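Local structure of Lin1840 protein (4ZOC) at residues R284-A296 / C306-L320. The protein probably hydrolyses terminal, non-reducing beta-D-glucosyl residues to release beta-D-glucose, as a family 3 glycoside hydrolase of beta-1,2-glucan metabolism. The protein carries 2 engineered substitutions. Numbering follows the deposited sequence.
Sequences RNPKEAAQFSMEA and CYIHELKGLIEEGKL
Helices 286-295 and 306-316, which precede and follow strand 301-302, the eighth of the TIM-type barrel in the family 3 N-terminal domain, meet through a knob-into-hole centred on Ala290. Their short axes approach to 8.6 Å and cross at -79°, a closeness that fits a residue as small as Ala290 at the crossing. The Ala290 methyl sits among Cys306, Tyr307, Leu311 and Leu314; its CB lies in the plane of the Tyr307 ring, at the edge, 3.9 Å from CD1. One turn on, the bent chain of Met294 brings CE over a face of that ring, 4.3 Å from the centroid, a CH-pi contact with SD farther out above the same ring. Tyr307 OH is hydrogen-bonded to Val298 O, which fixes the buried phenol end.

Toward solvent the chemistry turns polar. Lys287, its CG anti to the backbone N (chi1 -179°) and its chain fully extended, slides along Leu314. Its NZ then forms a salt bridge with Glu317, meeting the syn lone pair of OE1 at 2.9 Å. Glu310, bent at chi2, crosses the Lys287 chain at about a right angle, OE1 3.5 Å from Lys287 CB, and a water joins its OE2 to Lys287 N. The crossing thus combines an apolar, sulfur- and ring-lined centre with a charged margin, where one carboxylate links helix 286-295 to the turn ending helix 306-316.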
# COMPACT_ATOMS: atom_id res chain seq x y z
N ARG A 284 -11.66 26.13 -3.25
CA ARG A 284 -12.91 26.14 -4.05
C ARG A 284 -12.71 26.74 -5.44
O ARG A 284 -13.42 26.43 -6.37
CB ARG A 284 -14.05 26.91 -3.25
CG ARG A 284 -15.48 26.86 -3.88
CD ARG A 284 -16.54 27.44 -2.92
NE ARG A 284 -17.91 27.02 -3.28
CZ ARG A 284 -19.00 26.91 -2.46
NH1 ARG A 284 -20.19 26.53 -2.94
NH2 ARG A 284 -18.97 27.17 -1.15
N ASN A 285 -11.72 27.55 -5.59
CA ASN A 285 -11.54 28.34 -6.84
C ASN A 285 -10.11 28.84 -6.91
O ASN A 285 -9.33 28.67 -5.93
CB ASN A 285 -12.55 29.51 -6.88
CG ASN A 285 -12.52 30.34 -5.60
OD1 ASN A 285 -11.48 30.61 -5.03
ND2 ASN A 285 -13.69 30.73 -5.13
N PRO A 286 -9.72 29.48 -8.04
CA PRO A 286 -8.35 30.05 -8.13
C PRO A 286 -7.97 31.03 -7.06
O PRO A 286 -6.80 31.17 -6.73
CB PRO A 286 -8.32 30.66 -9.53
CG PRO A 286 -9.28 29.84 -10.28
CD PRO A 286 -10.41 29.56 -9.31
N LYS A 287 -8.93 31.76 -6.51
CA LYS A 287 -8.64 32.75 -5.48
C LYS A 287 -8.19 32.06 -4.18
O LYS A 287 -7.22 32.43 -3.58
CB LYS A 287 -9.91 33.62 -5.26
CG LYS A 287 -9.74 34.71 -4.22
CD LYS A 287 -11.00 35.56 -4.15
CE LYS A 287 -10.73 36.76 -3.27
NZ LYS A 287 -11.98 37.55 -3.25
N GLU A 288 -8.87 30.98 -3.81
CA GLU A 288 -8.43 30.25 -2.68
C GLU A 288 -7.08 29.51 -2.91
O GLU A 288 -6.25 29.46 -2.01
CB GLU A 288 -9.55 29.23 -2.25
CG GLU A 288 -10.76 29.95 -1.61
CD GLU A 288 -11.71 29.04 -0.86
OE1 GLU A 288 -11.57 27.78 -0.88
OE2 GLU A 288 -12.66 29.61 -0.28
N ALA A 289 -6.93 28.92 -4.08
CA ALA A 289 -5.68 28.25 -4.47
C ALA A 289 -4.48 29.18 -4.30
O ALA A 289 -3.47 28.85 -3.66
CB ALA A 289 -5.76 27.75 -5.90
N ALA A 290 -4.64 30.42 -4.79
CA ALA A 290 -3.63 31.47 -4.61
C ALA A 290 -3.40 31.80 -3.16
O ALA A 290 -2.28 31.88 -2.67
CB ALA A 290 -4.09 32.74 -5.39
N GLN A 291 -4.47 32.03 -2.43
CA GLN A 291 -4.29 32.39 -1.03
C GLN A 291 -3.56 31.31 -0.25
O GLN A 291 -2.63 31.57 0.46
CB GLN A 291 -5.65 32.65 -0.37
CG GLN A 291 -5.55 33.11 1.06
CD GLN A 291 -6.91 33.21 1.75
OE1 GLN A 291 -7.96 33.39 1.12
NE2 GLN A 291 -6.88 33.13 3.05
N PHE A 292 -4.04 30.07 -0.36
CA PHE A 292 -3.50 28.99 0.49
C PHE A 292 -2.06 28.63 0.06
O PHE A 292 -1.22 28.39 0.87
CB PHE A 292 -4.42 27.75 0.44
CG PHE A 292 -5.86 28.03 0.81
CD1 PHE A 292 -6.18 29.07 1.68
CD2 PHE A 292 -6.86 27.21 0.36
CE1 PHE A 292 -7.52 29.29 2.02
CE2 PHE A 292 -8.20 27.41 0.73
CZ PHE A 292 -8.49 28.45 1.55
N SER A 293 -1.77 28.72 -1.24
CA SER A 293 -0.41 28.49 -1.72
C SER A 293 0.54 29.54 -1.25
O SER A 293 1.61 29.22 -0.85
CB SER A 293 -0.37 28.29 -3.26
OG SER A 293 -1.14 27.13 -3.59
N MET A 294 0.15 30.82 -1.28
CA MET A 294 1.07 31.83 -0.76
C MET A 294 1.23 31.75 0.78
O MET A 294 2.32 31.95 1.31
CB MET A 294 0.69 33.26 -1.19
CG MET A 294 1.79 34.24 -0.84
SD MET A 294 2.01 35.56 -2.03
CE MET A 294 3.16 34.77 -3.14
N GLU A 295 0.15 31.43 1.48
CA GLU A 295 0.26 31.20 2.90
C GLU A 295 1.27 30.10 3.21
O GLU A 295 2.01 30.15 4.20
CB GLU A 295 -1.09 30.86 3.46
CG GLU A 295 -1.99 32.09 3.65
CD GLU A 295 -3.41 31.77 4.02
OE1 GLU A 295 -3.74 30.58 4.01
OE2 GLU A 295 -4.19 32.73 4.39
N ALA A 296 1.29 29.07 2.34
CA ALA A 296 2.21 27.94 2.53
C ALA A 296 3.60 28.25 2.01
O ALA A 296 4.52 27.42 2.10
CB ALA A 296 1.64 26.69 1.84
N CYS A 306 -3.20 31.30 -11.04
CA CYS A 306 -3.84 31.69 -9.86
C CYS A 306 -3.22 32.95 -9.26
O CYS A 306 -3.95 33.90 -8.94
CB CYS A 306 -3.82 30.56 -8.77
SG CYS A 306 -4.54 29.04 -9.39
N TYR A 307 -1.90 32.96 -9.07
CA TYR A 307 -1.24 34.15 -8.54
C TYR A 307 -1.50 35.37 -9.38
O TYR A 307 -1.98 36.42 -8.86
CB TYR A 307 0.27 33.97 -8.35
CG TYR A 307 0.70 33.10 -7.12
CD1 TYR A 307 -0.22 32.66 -6.15
CD2 TYR A 307 2.03 32.73 -6.98
CE1 TYR A 307 0.20 31.94 -5.06
CE2 TYR A 307 2.46 32.02 -5.88
CZ TYR A 307 1.52 31.57 -4.93
OH TYR A 307 1.92 30.92 -3.82
N ILE A 308 -1.19 35.23 -10.66
CA ILE A 308 -1.26 36.38 -11.57
C ILE A 308 -2.65 37.05 -11.58
O ILE A 308 -2.76 38.28 -11.52
CB ILE A 308 -0.64 35.98 -12.92
CG1 ILE A 308 -0.17 37.23 -13.67
CG2 ILE A 308 -1.57 35.17 -13.78
CD1 ILE A 308 1.22 37.66 -13.31
N HIS A 309 -3.71 36.24 -11.60
CA HIS A 309 -5.07 36.77 -11.68
C HIS A 309 -5.71 37.10 -10.32
O HIS A 309 -6.60 37.96 -10.27
CB HIS A 309 -5.95 35.85 -12.53
CG HIS A 309 -5.56 35.80 -13.97
ND1 HIS A 309 -5.07 36.89 -14.65
CD2 HIS A 309 -5.54 34.77 -14.86
CE1 HIS A 309 -4.75 36.53 -15.89
NE2 HIS A 309 -5.04 35.25 -16.04
N GLU A 310 -5.25 36.51 -9.24
CA GLU A 310 -5.94 36.65 -7.91
C GLU A 310 -5.22 37.37 -6.75
O GLU A 310 -5.89 37.85 -5.77
CB GLU A 310 -6.37 35.27 -7.35
CG GLU A 310 -7.15 34.46 -8.34
CD GLU A 310 -8.57 34.93 -8.55
OE1 GLU A 310 -9.07 35.83 -7.83
OE2 GLU A 310 -9.23 34.34 -9.46
N LEU A 311 -3.89 37.46 -6.79
CA LEU A 311 -3.12 38.03 -5.65
C LEU A 311 -3.49 39.47 -5.43
O LEU A 311 -3.59 39.91 -4.29
CB LEU A 311 -1.62 37.90 -5.84
CG LEU A 311 -1.00 36.51 -5.60
CD1 LEU A 311 0.49 36.62 -5.66
CD2 LEU A 311 -1.37 35.96 -4.25
N LYS A 312 -3.73 40.22 -6.52
CA LYS A 312 -4.02 41.63 -6.29
C LYS A 312 -5.32 41.79 -5.49
O LYS A 312 -5.30 42.43 -4.47
CB LYS A 312 -3.99 42.45 -7.58
CG LYS A 312 -4.14 43.96 -7.29
CD LYS A 312 -5.38 44.44 -7.96
CE LYS A 312 -5.16 44.50 -9.46
NZ LYS A 312 -6.10 45.52 -9.96
N GLY A 313 -6.41 41.17 -5.90
CA GLY A 313 -7.66 41.20 -5.11
C GLY A 313 -7.52 40.73 -3.63
O GLY A 313 -8.08 41.34 -2.71
N LEU A 314 -6.80 39.61 -3.39
CA LEU A 314 -6.57 39.11 -2.06
C LEU A 314 -5.87 40.11 -1.17
O LEU A 314 -6.20 40.27 0.01
CB LEU A 314 -5.71 37.82 -2.08
CG LEU A 314 -6.47 36.60 -2.60
CD1 LEU A 314 -5.50 35.49 -3.06
CD2 LEU A 314 -7.45 35.98 -1.59
N ILE A 315 -4.86 40.77 -1.72
CA ILE A 315 -4.06 41.74 -0.92
C ILE A 315 -4.86 43.02 -0.69
O ILE A 315 -4.92 43.49 0.45
CB ILE A 315 -2.72 42.01 -1.61
CG1 ILE A 315 -1.85 40.80 -1.44
CG2 ILE A 315 -1.97 43.20 -1.03
CD1 ILE A 315 -0.68 40.83 -2.37
N GLU A 316 -5.50 43.53 -1.74
CA GLU A 316 -6.38 44.73 -1.62
C GLU A 316 -7.50 44.48 -0.62
O GLU A 316 -7.83 45.38 0.15
CB GLU A 316 -6.99 45.12 -2.97
CG GLU A 316 -5.92 45.69 -3.89
CD GLU A 316 -6.46 46.18 -5.20
OE1 GLU A 316 -7.54 45.70 -5.63
OE2 GLU A 316 -5.74 47.00 -5.82
N GLU A 317 -8.09 43.29 -0.64
CA GLU A 317 -9.19 42.99 0.28
C GLU A 317 -8.72 42.67 1.71
O GLU A 317 -9.56 42.45 2.56
CB GLU A 317 -10.11 41.87 -0.26
CG GLU A 317 -10.74 42.15 -1.59
CD GLU A 317 -11.19 40.89 -2.29
OE1 GLU A 317 -11.22 39.81 -1.64
OE2 GLU A 317 -11.52 40.98 -3.50
N GLY A 318 -7.40 42.61 1.99
CA GLY A 318 -6.90 42.27 3.29
C GLY A 318 -6.99 40.79 3.64
O GLY A 318 -6.81 40.44 4.79
N LYS A 319 -7.22 39.92 2.65
CA LYS A 319 -7.24 38.47 2.95
C LYS A 319 -5.85 37.84 3.03
O LYS A 319 -5.67 36.77 3.59
CB LYS A 319 -8.10 37.76 1.93
CG LYS A 319 -9.55 38.26 1.87
CD LYS A 319 -10.36 37.50 0.85
CE LYS A 319 -11.86 37.79 0.95
NZ LYS A 319 -12.24 39.10 0.33
N LEU A 320 -4.84 38.53 2.48
CA LEU A 320 -3.45 38.07 2.42
C LEU A 320 -2.58 39.26 2.63
O LEU A 320 -2.79 40.28 1.99
CB LEU A 320 -3.18 37.56 1.01
CG LEU A 320 -2.55 36.24 0.55
CD1 LEU A 320 -1.71 36.50 -0.69
CD2 LEU A 320 -1.81 35.46 1.61
O HOH W 1 -11.33 32.59 -8.26
O HOH W 2 -3.71 35.11 4.59